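Local coordinates for protein double Glycine Motif Protease domain from AMS/PCAT Transporter (Lachnospiraceae bacterium C6A11, PDB 6MPZ) that probably cleaves leader peptides after their double-glycine motif, as the C39-family peptidase domain of a peptide-exporting AMS/PCAT transporter, at residues 34-39 / 69-74; 78-83 / 138-143; 93-98 / 128-133; 101-106 / 113-118. All blocks are in the same frame, centred on the assembly; numbering follows the deposited sequence.

Contact 1: residues 34-39 / 69-74; sequences MVLAYY and RNYGLE
L73 and L36 carry most of this contact, where the ends of helices 27-38 and 61-70 meet. Helix 61-70 closes with a Schellman motif. G72 is its C-prime residue, with positive phi, and G72 N bonds to R69 O at 3.1 Å. The turn sends L73 back toward helix 27-38. L73 holds CG beside its backbone N (chi1 -63°), and its two methyls part ways. CD1 lies 4.1 Å from L36 CD2 and also reaches V35 CG1. CD2 goes to Y39, the first residue to leave the helix.

L36 also meets Y71, with the two side chains crossing at about a right angle. L36 CD1 approaches the Y71 ring obliquely, 3.6 Å from Y71 CD2, while L36 CD2 sits near Y71 CB. No hydrogen bond crosses between the segments. The polar end of Y71 turns elsewhere, to a hydrogen bond between its OH and D51 of helix 45-52. V48 of that helix touches both L36 and Y71.

The Y39 ring is covered on both faces. Y38 CD2 lies over the centre of one. On the opposite face, L73 CD2 makes a CH-pi contact 4.1 Å from the ring centroid, 21° off the normal.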
# COMPACT_ATOMS: atom_id res chain seq x y z
N MET A 34 8.19 -1.82 -1.76
CA MET A 34 8.25 -2.18 -0.32
C MET A 34 7.45 -3.42 0.01
O MET A 34 7.97 -4.27 0.75
CB MET A 34 7.79 -1.02 0.56
CG MET A 34 8.76 0.09 0.58
SD MET A 34 8.46 1.55 1.65
CE MET A 34 7.38 2.54 0.65
N VAL A 35 6.22 -3.54 -0.51
CA VAL A 35 5.42 -4.77 -0.30
C VAL A 35 6.10 -6.01 -0.93
O VAL A 35 6.18 -7.06 -0.30
CB VAL A 35 3.93 -4.68 -0.78
CG1 VAL A 35 3.21 -6.01 -0.63
CG2 VAL A 35 3.17 -3.65 0.00
N LEU A 36 6.57 -5.86 -2.16
CA LEU A 36 7.37 -6.90 -2.82
C LEU A 36 8.62 -7.33 -2.02
O LEU A 36 8.89 -8.53 -1.88
CB LEU A 36 7.76 -6.44 -4.23
CG LEU A 36 6.56 -6.40 -5.20
CD1 LEU A 36 6.88 -5.57 -6.46
CD2 LEU A 36 6.08 -7.82 -5.57
N ALA A 37 9.33 -6.35 -1.47
CA ALA A 37 10.52 -6.59 -0.66
C ALA A 37 10.19 -7.33 0.65
O ALA A 37 10.97 -8.16 1.06
CB ALA A 37 11.23 -5.26 -0.38
N TYR A 38 9.02 -7.06 1.26
CA TYR A 38 8.56 -7.80 2.45
C TYR A 38 8.43 -9.30 2.13
O TYR A 38 8.79 -10.14 2.97
CB TYR A 38 7.22 -7.24 2.97
CG TYR A 38 6.59 -8.02 4.11
CD1 TYR A 38 6.96 -7.78 5.45
CD2 TYR A 38 5.65 -9.01 3.87
CE1 TYR A 38 6.36 -8.51 6.50
CE2 TYR A 38 5.05 -9.75 4.90
CZ TYR A 38 5.42 -9.53 6.21
OH TYR A 38 4.78 -10.25 7.20
N TYR A 39 7.92 -9.62 0.94
CA TYR A 39 7.75 -11.04 0.52
C TYR A 39 8.99 -11.58 -0.20
O TYR A 39 8.97 -12.72 -0.68
CB TYR A 39 6.51 -11.19 -0.37
CG TYR A 39 5.22 -10.97 0.39
CD1 TYR A 39 4.71 -11.96 1.22
CD2 TYR A 39 4.50 -9.76 0.28
CE1 TYR A 39 3.52 -11.77 1.93
CE2 TYR A 39 3.33 -9.55 0.98
CZ TYR A 39 2.83 -10.56 1.81
OH TYR A 39 1.67 -10.39 2.53
N ARG A 69 -0.40 -8.69 -8.91
CA ARG A 69 -0.90 -10.02 -9.33
C ARG A 69 0.02 -10.71 -10.30
O ARG A 69 0.22 -11.90 -10.18
CB ARG A 69 -2.30 -9.93 -9.94
CG ARG A 69 -3.39 -9.72 -8.92
CD ARG A 69 -4.78 -9.71 -9.59
NE ARG A 69 -5.77 -9.06 -8.73
CZ ARG A 69 -6.48 -7.97 -9.02
NH1 ARG A 69 -6.37 -7.34 -10.17
NH2 ARG A 69 -7.35 -7.50 -8.12
N ASN A 70 0.58 -9.97 -11.26
CA ASN A 70 1.56 -10.54 -12.19
C ASN A 70 2.85 -10.96 -11.48
O ASN A 70 3.52 -11.88 -11.93
CB ASN A 70 1.87 -9.58 -13.35
CG ASN A 70 0.76 -9.54 -14.40
OD1 ASN A 70 0.47 -8.48 -14.96
ND2 ASN A 70 0.13 -10.69 -14.68
N TYR A 71 3.19 -10.31 -10.37
CA TYR A 71 4.34 -10.74 -9.55
C TYR A 71 4.02 -11.86 -8.55
O TYR A 71 4.83 -12.14 -7.67
CB TYR A 71 4.92 -9.55 -8.77
CG TYR A 71 5.36 -8.37 -9.60
CD1 TYR A 71 6.11 -8.53 -10.78
CD2 TYR A 71 5.09 -7.06 -9.15
CE1 TYR A 71 6.53 -7.43 -11.51
CE2 TYR A 71 5.50 -5.95 -9.88
CZ TYR A 71 6.23 -6.14 -11.04
OH TYR A 71 6.63 -5.00 -11.72
N GLY A 72 2.85 -12.48 -8.65
CA GLY A 72 2.53 -13.68 -7.85
C GLY A 72 1.79 -13.46 -6.53
O GLY A 72 1.52 -14.41 -5.81
N LEU A 73 1.45 -12.21 -6.22
CA LEU A 73 0.65 -11.91 -5.04
C LEU A 73 -0.83 -11.89 -5.38
O LEU A 73 -1.24 -11.38 -6.41
CB LEU A 73 1.06 -10.54 -4.46
CG LEU A 73 2.49 -10.39 -3.95
CD1 LEU A 73 2.72 -8.95 -3.55
CD2 LEU A 73 2.70 -11.31 -2.77
N GLU A 74 -1.64 -12.44 -4.48
CA GLU A 74 -3.06 -12.21 -4.55
C GLU A 74 -3.28 -10.79 -4.01
O GLU A 74 -2.65 -10.39 -3.01
CB GLU A 74 -3.81 -13.23 -3.71
CG GLU A 74 -5.28 -13.26 -4.03
CD GLU A 74 -6.15 -13.55 -2.83
OE1 GLU A 74 -5.90 -14.57 -2.13
OE2 GLU A 74 -7.06 -12.74 -2.59

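Contact 2: residues 78-83 / 138-143; sequences YRYEPE and CLIFKP. With 16P (3,6,9,12,15,18-hexaoxaicosane), chain I.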
# COMPACT_ATOMS: atom_id res chain seq x y z
N TYR A 78 -10.15 -2.77 -0.97
CA TYR A 78 -11.27 -2.55 -0.09
C TYR A 78 -11.43 -1.09 0.22
O TYR A 78 -10.46 -0.34 0.25
CB TYR A 78 -11.02 -3.25 1.24
CG TYR A 78 -11.11 -4.75 1.22
CD1 TYR A 78 -10.02 -5.52 0.94
CD2 TYR A 78 -12.29 -5.39 1.54
CE1 TYR A 78 -10.09 -6.90 0.97
CE2 TYR A 78 -12.37 -6.77 1.58
CZ TYR A 78 -11.26 -7.51 1.29
OH TYR A 78 -11.33 -8.87 1.30
N ARG A 79 -12.67 -0.70 0.45
CA ARG A 79 -13.00 0.52 1.15
C ARG A 79 -13.34 0.12 2.60
O ARG A 79 -14.21 -0.74 2.84
CB ARG A 79 -14.19 1.19 0.52
CG ARG A 79 -14.70 2.39 1.26
CD ARG A 79 -15.69 3.13 0.38
NE ARG A 79 -15.32 4.52 0.44
CZ ARG A 79 -14.81 5.25 -0.53
NH1 ARG A 79 -14.67 4.81 -1.77
NH2 ARG A 79 -14.50 6.52 -0.23
N TYR A 80 -12.62 0.73 3.55
CA TYR A 80 -12.71 0.47 4.97
C TYR A 80 -12.80 1.82 5.63
O TYR A 80 -12.11 2.72 5.26
CB TYR A 80 -11.43 -0.14 5.49
CG TYR A 80 -11.17 -1.60 5.22
CD1 TYR A 80 -12.17 -2.53 5.23
CD2 TYR A 80 -9.87 -2.05 5.02
CE1 TYR A 80 -11.90 -3.90 5.02
CE2 TYR A 80 -9.59 -3.42 4.79
CZ TYR A 80 -10.61 -4.31 4.80
OH TYR A 80 -10.32 -5.62 4.58
N GLU A 81 -13.65 1.94 6.64
CA GLU A 81 -13.51 3.04 7.60
C GLU A 81 -12.30 2.73 8.49
O GLU A 81 -11.88 1.55 8.61
CB GLU A 81 -14.81 3.20 8.40
CG GLU A 81 -15.31 1.99 9.13
CD GLU A 81 -16.79 1.96 9.24
OE1 GLU A 81 -17.43 3.07 9.27
OE2 GLU A 81 -17.25 0.79 9.25
N PRO A 82 -11.71 3.78 9.09
CA PRO A 82 -10.54 3.64 9.94
C PRO A 82 -10.65 2.52 10.98
O PRO A 82 -9.71 1.75 11.09
CB PRO A 82 -10.44 5.01 10.62
CG PRO A 82 -11.03 5.96 9.68
CD PRO A 82 -12.12 5.19 8.97
N GLU A 83 -11.79 2.42 11.69
CA GLU A 83 -11.97 1.44 12.74
C GLU A 83 -11.92 -0.01 12.21
O GLU A 83 -11.48 -0.94 12.90
CB GLU A 83 -13.27 1.71 13.55
CG GLU A 83 -14.59 1.19 12.93
CD GLU A 83 -15.80 1.17 13.91
OE1 GLU A 83 -16.80 1.69 13.45
OE2 GLU A 83 -15.78 0.64 15.10
N CYS A 138 -7.77 0.75 0.56
CA CYS A 138 -6.77 -0.08 1.14
C CYS A 138 -6.54 -1.25 0.21
O CYS A 138 -7.48 -1.93 -0.13
CB CYS A 138 -7.24 -0.64 2.49
SG CYS A 138 -6.10 -1.82 3.27
N LEU A 139 -5.29 -1.47 -0.16
CA LEU A 139 -4.96 -2.59 -1.01
C LEU A 139 -4.29 -3.61 -0.11
O LEU A 139 -3.34 -3.28 0.55
CB LEU A 139 -4.05 -2.15 -2.17
CG LEU A 139 -4.47 -0.84 -2.90
CD1 LEU A 139 -3.42 -0.39 -3.92
CD2 LEU A 139 -5.86 -0.95 -3.52
N ILE A 140 -4.80 -4.84 -0.16
CA ILE A 140 -4.55 -5.91 0.76
C ILE A 140 -3.95 -7.04 -0.06
O ILE A 140 -4.43 -7.34 -1.16
CB ILE A 140 -5.89 -6.32 1.44
CG1 ILE A 140 -6.36 -5.23 2.42
CG2 ILE A 140 -5.80 -7.70 2.11
CD1 ILE A 140 -5.67 -5.28 3.76
N PHE A 141 -2.85 -7.61 0.43
CA PHE A 141 -2.06 -8.57 -0.34
C PHE A 141 -1.85 -9.83 0.45
O PHE A 141 -1.78 -9.80 1.68
CB PHE A 141 -0.70 -7.99 -0.74
CG PHE A 141 -0.79 -6.69 -1.50
CD1 PHE A 141 -1.00 -6.68 -2.87
CD2 PHE A 141 -0.66 -5.47 -0.84
CE1 PHE A 141 -1.10 -5.49 -3.55
CE2 PHE A 141 -0.76 -4.30 -1.54
CZ PHE A 141 -0.97 -4.30 -2.87
N LYS A 142 -1.73 -10.94 -0.27
CA LYS A 142 -1.55 -12.26 0.31
C LYS A 142 -0.69 -13.03 -0.71
O LYS A 142 -0.86 -12.84 -1.92
CB LYS A 142 -2.94 -12.90 0.52
CG LYS A 142 -3.06 -14.41 0.64
CD LYS A 142 -3.90 -14.93 1.81
CE LYS A 142 -3.00 -15.06 3.04
NZ LYS A 142 -3.62 -15.65 4.26
N PRO A 143 0.23 -13.88 -0.23
CA PRO A 143 0.98 -14.73 -1.15
C PRO A 143 0.16 -15.82 -1.86
O PRO A 143 -0.96 -16.13 -1.45
CB PRO A 143 2.06 -15.38 -0.27
CG PRO A 143 1.69 -15.10 1.10
CD PRO A 143 0.80 -13.93 1.12
C1 16P I . -13.30 6.31 -4.50
C2 16P I . -14.20 5.21 -5.08
O1 16P I . -15.44 5.08 -4.33
C3 16P I . -16.32 4.00 -4.66
C4 16P I . -17.43 3.97 -3.59
O2 16P I . -17.95 2.62 -3.43
C5 16P I . -17.17 1.93 -2.46
C6 16P I . -17.53 0.49 -2.08
O3 16P I . -17.98 0.61 -0.71
C7 16P I . -17.82 -0.51 0.12
C8 16P I . -18.55 -0.30 1.44
O4 16P I . -18.29 1.05 1.96
C9 16P I . -17.59 1.12 3.20
C10 16P I . -18.03 2.28 4.07
O5 16P I . -19.03 1.75 4.98
C11 16P I . -19.49 2.66 6.00
C12 16P I . -21.02 2.83 5.97
O6 16P I . -21.45 4.11 6.51
C13 16P I . -21.72 5.17 5.57
C14 16P I . -22.00 6.51 6.25
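C138 and Y80 meet because of their first torsions. C138 sets SG anti to its own N (chi1 175°), and Y80 carries its ring beside its own N (chi1 -77°). The sulfur then lies at the ring edge, 5.2 Å from the Y80 centroid. This is a Cys sulfur-aromatic contact. C138 CB comes closer, 3.9 Å from Y80 CD2.

Y78 and C138 form an antiparallel hydrogen-bonded pair. It joins the outermost strand 74-79 to strand 137-142 in the sheet of this C39 peptidase domain. Y78 N to C138 O is 2.9 Å and almost straight, at 177°. C138 N to Y78 O is 2.9 Å and more bent. Both side chains lie on one face of the sheet, where I140 joins them. I140 CG1 touches Y78 CD1 at 4.0 Å, with the side chains about perpendicular.

The two tyrosines also cover each other. Y80 OH sits over the centre of the Y78 ring, and Y78 CB sits over the centre of the Y80 ring.

R79 points away from strand 137-142 and runs along the bound polyether 16P. Its NH1 is 2.7 Å from 16P O1, near the guanidinium plane. R79 N hydrogen-bonds a polar side chain of the bound peptide, and Y78 packs on the peptide backbone.

The chemistry is thus divided. Backbone bonds and apolar side-chain contacts join the two strands, while R79 meets the bound peptide through its backbone N and the polyether through its guanidinium.

Contact 3: residues 93-98 / 128-133; sequences CIIHWN and EEFDRS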
# COMPACT_ATOMS: atom_id res chain seq x y z
N CYS A 93 0.10 -3.37 3.93
CA CYS A 93 -0.95 -3.08 2.94
C CYS A 93 -0.66 -1.67 2.42
O CYS A 93 0.09 -0.89 3.08
CB CYS A 93 -2.39 -3.14 3.55
SG CYS A 93 -2.70 -1.99 4.94
N ILE A 94 -1.24 -1.32 1.28
CA ILE A 94 -1.05 0.01 0.71
C ILE A 94 -2.34 0.78 0.93
O ILE A 94 -3.43 0.23 0.70
CB ILE A 94 -0.68 -0.05 -0.81
CG1 ILE A 94 0.69 -0.74 -1.02
CG2 ILE A 94 -0.62 1.35 -1.39
CD1 ILE A 94 1.10 -1.02 -2.46
N ILE A 95 -2.22 2.04 1.36
CA ILE A 95 -3.37 2.85 1.63
C ILE A 95 -3.25 4.19 0.91
O ILE A 95 -2.14 4.74 0.78
CB ILE A 95 -3.67 3.05 3.14
CG1 ILE A 95 -2.54 3.81 3.87
CG2 ILE A 95 -3.92 1.72 3.79
CD1 ILE A 95 -2.85 4.26 5.29
N HIS A 96 -4.41 4.69 0.46
CA HIS A 96 -4.58 5.99 -0.20
C HIS A 96 -4.55 7.07 0.90
O HIS A 96 -5.07 6.86 1.98
CB HIS A 96 -5.92 5.92 -0.98
CG HIS A 96 -6.15 7.04 -1.96
ND1 HIS A 96 -5.17 7.55 -2.78
CD2 HIS A 96 -7.29 7.69 -2.29
CE1 HIS A 96 -5.69 8.50 -3.53
NE2 HIS A 96 -6.97 8.60 -3.26
N TRP A 97 -3.92 8.21 0.64
CA TRP A 97 -3.51 9.17 1.69
C TRP A 97 -3.67 10.60 1.18
O TRP A 97 -3.06 10.96 0.17
CB TRP A 97 -2.03 8.91 2.04
CG TRP A 97 -1.46 9.54 3.30
CD1 TRP A 97 -0.65 10.64 3.39
CD2 TRP A 97 -1.60 9.05 4.64
NE1 TRP A 97 -0.27 10.86 4.70
CE2 TRP A 97 -0.85 9.92 5.49
CE3 TRP A 97 -2.29 7.97 5.21
CZ2 TRP A 97 -0.80 9.75 6.87
CZ3 TRP A 97 -2.23 7.79 6.60
CH2 TRP A 97 -1.51 8.68 7.41
N ASN A 98 -4.47 11.39 1.90
CA ASN A 98 -4.82 12.78 1.54
C ASN A 98 -5.37 12.96 0.12
O ASN A 98 -5.18 14.01 -0.47
CB ASN A 98 -3.61 13.69 1.78
CG ASN A 98 -3.16 13.68 3.21
OD1 ASN A 98 -3.99 13.54 4.11
ND2 ASN A 98 -1.86 13.78 3.44
N GLU A 128 -5.34 10.35 15.47
CA GLU A 128 -6.30 11.39 15.05
C GLU A 128 -5.93 11.85 13.66
O GLU A 128 -6.82 11.91 12.78
CB GLU A 128 -6.41 12.54 16.05
CG GLU A 128 -5.07 13.22 16.39
CD GLU A 128 -4.60 14.32 15.45
OE1 GLU A 128 -5.40 14.81 14.62
OE2 GLU A 128 -3.40 14.66 15.54
N GLU A 129 -4.63 12.10 13.43
CA GLU A 129 -4.15 12.49 12.10
C GLU A 129 -4.30 11.31 11.11
O GLU A 129 -4.80 11.49 10.01
CB GLU A 129 -2.70 12.96 12.18
CG GLU A 129 -2.08 13.32 10.84
CD GLU A 129 -0.65 13.79 10.95
OE1 GLU A 129 -0.36 14.49 11.93
OE2 GLU A 129 0.16 13.57 10.02
N PHE A 130 -3.93 10.10 11.51
CA PHE A 130 -4.19 8.93 10.67
C PHE A 130 -5.61 8.90 10.18
O PHE A 130 -5.84 8.84 8.97
CB PHE A 130 -3.92 7.61 11.39
CG PHE A 130 -4.16 6.40 10.53
CD1 PHE A 130 -3.17 5.93 9.65
CD2 PHE A 130 -5.39 5.77 10.55
CE1 PHE A 130 -3.39 4.82 8.85
CE2 PHE A 130 -5.61 4.66 9.74
CZ PHE A 130 -4.60 4.18 8.90
N ASP A 131 -6.56 9.00 11.11
CA ASP A 131 -7.99 8.93 10.80
C ASP A 131 -8.43 9.98 9.78
O ASP A 131 -9.28 9.68 8.94
CB ASP A 131 -8.86 9.03 12.07
CG ASP A 131 -8.76 7.77 12.98
OD1 ASP A 131 -8.13 6.75 12.61
OD2 ASP A 131 -9.33 7.79 14.08
N ARG A 132 -7.85 11.20 9.80
CA ARG A 132 -8.21 12.18 8.75
C ARG A 132 -7.48 12.00 7.41
O ARG A 132 -8.04 12.33 6.38
CB ARG A 132 -8.13 13.61 9.24
CG ARG A 132 -6.79 14.18 9.63
CD ARG A 132 -6.82 15.71 9.78
NE ARG A 132 -6.87 16.12 11.20
CZ ARG A 132 -5.83 16.18 12.03
NH1 ARG A 132 -4.59 16.01 11.60
NH2 ARG A 132 -6.06 16.57 13.29
N SER A 133 -6.26 11.48 7.45
CA SER A 133 -5.40 11.32 6.26
C SER A 133 -5.72 10.05 5.43
O SER A 133 -5.70 10.08 4.18
CB SER A 133 -3.92 11.30 6.66
OG SER A 133 -3.53 12.56 7.12
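This is a helix-on-sheet contact, with S133 and F130 of helix 127-133 set against W97 and I95 of strand 93-97 and N98 just after it. The helix segment runs nearly across the strand, at 82°, and the axes approach to 9.3 Å. The strand lies inside the antiparallel sheet of the C39 peptidase domain.

S133 is the residue most covered. Its CB sits over one face of the W97 six-membered ring, 3.5 Å from the centroid and 11° off the normal. This is a close CH-pi contact. F130 comes instead to the rim of the indole. F130 CD1 lies near the indole plane, 3.7 Å from W97 CZ3. The two rings are oblique, with planes at 57°. I95 CD1 adds to this patch at 3.6 Å from F130 CE1. Strand 112-117 extends it, since I115 touches both W97 and F130.

The last turn of the helix is also tied by its backbone. N98 N bonds to S133 O at 2.9 Å, nearly straight. W97 CA makes a CA-H...O contact with the same oxygen at 3.4 Å.

S133 O is therefore engaged from two neighbouring residues at the strand end. With its CB over the indole face, S133 should help hold W97 in place beside the probable Cys-His-Asp triad.

Contact 4: residues 101-106 / 113-118; sequences HFVVLK and AYINDP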
# COMPACT_ATOMS: atom_id res chain seq x y z
N HIS A 101 -1.90 10.42 -2.71
CA HIS A 101 -0.62 9.83 -2.28
C HIS A 101 -0.91 8.38 -1.84
O HIS A 101 -2.06 8.01 -1.50
CB HIS A 101 -0.01 10.70 -1.15
CG HIS A 101 1.41 10.37 -0.77
ND1 HIS A 101 2.46 10.37 -1.67
CD2 HIS A 101 1.97 10.10 0.43
CE1 HIS A 101 3.59 10.10 -1.06
NE2 HIS A 101 3.32 9.90 0.22
N PHE A 102 0.12 7.56 -1.96
CA PHE A 102 0.09 6.21 -1.46
C PHE A 102 1.22 6.06 -0.48
O PHE A 102 2.35 6.52 -0.73
CB PHE A 102 0.24 5.19 -2.57
CG PHE A 102 -0.94 5.09 -3.47
CD1 PHE A 102 -2.15 4.60 -3.00
CD2 PHE A 102 -0.85 5.47 -4.82
CE1 PHE A 102 -3.24 4.51 -3.83
CE2 PHE A 102 -1.95 5.40 -5.64
CZ PHE A 102 -3.14 4.92 -5.15
N VAL A 103 0.91 5.42 0.65
CA VAL A 103 1.89 5.04 1.64
C VAL A 103 1.71 3.57 2.00
O VAL A 103 0.67 2.97 1.69
CB VAL A 103 1.81 5.93 2.86
CG1 VAL A 103 1.99 7.40 2.47
CG2 VAL A 103 0.50 5.71 3.64
N VAL A 104 2.73 2.98 2.65
CA VAL A 104 2.65 1.59 3.12
C VAL A 104 2.33 1.54 4.61
O VAL A 104 3.09 2.09 5.40
CB VAL A 104 3.95 0.83 2.90
CG1 VAL A 104 3.81 -0.62 3.43
CG2 VAL A 104 4.28 0.81 1.43
N LEU A 105 1.23 0.87 4.96
CA LEU A 105 0.82 0.71 6.37
C LEU A 105 1.39 -0.60 6.93
O LEU A 105 1.09 -1.72 6.39
CB LEU A 105 -0.70 0.75 6.53
CG LEU A 105 -1.34 0.61 7.94
CD1 LEU A 105 -0.77 1.62 8.92
CD2 LEU A 105 -2.84 0.78 7.91
N LYS A 106 2.22 -0.45 7.97
CA LYS A 106 2.88 -1.56 8.62
C LYS A 106 2.09 -2.12 9.79
O LYS A 106 2.24 -3.30 10.10
CB LYS A 106 4.26 -1.17 9.09
CG LYS A 106 5.20 -0.76 7.96
CD LYS A 106 6.57 -0.40 8.50
CE LYS A 106 6.50 0.95 9.16
NZ LYS A 106 7.79 1.38 9.69
N ALA A 113 -0.11 4.97 14.26
CA ALA A 113 -0.02 4.17 13.04
C ALA A 113 1.42 4.22 12.53
O ALA A 113 2.06 5.29 12.55
CB ALA A 113 -0.96 4.72 11.98
N TYR A 114 1.91 3.08 12.07
CA TYR A 114 3.29 2.95 11.59
C TYR A 114 3.32 2.72 10.06
O TYR A 114 2.87 1.67 9.53
CB TYR A 114 4.01 1.83 12.35
CG TYR A 114 4.27 2.20 13.78
CD1 TYR A 114 3.25 2.08 14.74
CD2 TYR A 114 5.50 2.73 14.19
CE1 TYR A 114 3.48 2.45 16.08
CE2 TYR A 114 5.73 3.09 15.52
CZ TYR A 114 4.72 2.96 16.45
OH TYR A 114 4.96 3.33 17.74
N ILE A 115 3.92 3.69 9.39
CA ILE A 115 3.85 3.87 7.95
C ILE A 115 5.26 4.03 7.37
O ILE A 115 6.16 4.58 8.03
CB ILE A 115 2.93 5.08 7.69
CG1 ILE A 115 1.47 4.65 7.87
CG2 ILE A 115 3.16 5.72 6.35
CD1 ILE A 115 0.51 5.78 8.01
N ASN A 116 5.47 3.49 6.18
CA ASN A 116 6.62 3.86 5.31
C ASN A 116 6.02 4.75 4.24
O ASN A 116 5.32 4.28 3.36
CB ASN A 116 7.28 2.61 4.70
CG ASN A 116 8.20 1.88 5.69
OD1 ASN A 116 8.50 2.40 6.78
ND2 ASN A 116 8.62 0.64 5.33
N ASP A 117 6.24 6.05 4.40
CA ASP A 117 5.79 7.05 3.47
C ASP A 117 6.92 7.25 2.42
O ASP A 117 8.03 7.62 2.78
CB ASP A 117 5.54 8.37 4.22
CG ASP A 117 5.03 9.47 3.31
OD1 ASP A 117 5.28 9.50 2.06
OD2 ASP A 117 4.34 10.35 3.85
N PRO A 118 6.63 7.03 1.12
CA PRO A 118 7.69 7.17 0.09
C PRO A 118 8.29 8.58 -0.02
O PRO A 118 9.40 8.72 -0.52
CB PRO A 118 6.99 6.77 -1.21
CG PRO A 118 5.78 6.03 -0.82
CD PRO A 118 5.37 6.52 0.55
O HOH W 1 6.88 3.85 11.12
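The H101 imidazole has D117 OD1 at its edge, almost in the ring plane. NE2 bonds to D117 OD1 at 2.7 Å, nearly straight at 169°. The ring and carboxylate planes are 48° apart, and the donor meets OD1 from above the carboxylate plane. P118 CD approaches the ring obliquely. D117 OD1 has a second partner in A119 N. H101 ND1 bonds to the backbone of the bound peptide. The N116 amide is the second flat group. K106 NZ sits above its plane, 3.2 Å from N116 OD1, and N116 ND2 bonds to V16 O.

Strands 101-109 and 112-117 form a beta hairpin of the C39 peptidase domain. H101 and D117 probably belong to a Cys-His-Asp triad with C27, as expected of a C39 peptidase in the papain-like clan CA. V104 and N116 are an antiparallel hydrogen-bonded pair. V104 N to N116 O is 3.0 Å, and N116 N to V104 O is 2.9 Å. K106 N to Y114 O is shorter, at 2.7 Å.

L105 and I115 are a non-hydrogen-bonded pair. On their face L105 CD1 meets I115 CG1, and V103 CB lies 3.7 Å from I115 CG2. F130 of helix 127-133 covers L105 and I115.

On the N116 face, the K106 chain bends at chi3 (-75°) and brings its amine back over strand 112-117. A water accepts from K106 NZ at 3.0 Å and donates to I115 O at 3.3 Å.

Contact 1 closes first along the chain. Contact 4 is nested within the loop of contact 3, and contact 3 within that of contact 2. Contacts 2, 3 and 4 share the antiparallel sheet. Strand 93-97 lies between strands 137-142 and 101-109. The centres of contacts 3 and 4 are about 8 Å apart, and those of contacts 2 and 3 about 12 Å. Contact 1 joins the ends of two helices, its centre about 22 Å from that of contact 3. M34 of its helix packs on V104 and N116 of contact 4. Helix 27-38, which carries C27, thus meets the hairpin with H101 and D117. Contacts 2, 3 and 4 all touch the bound peptide.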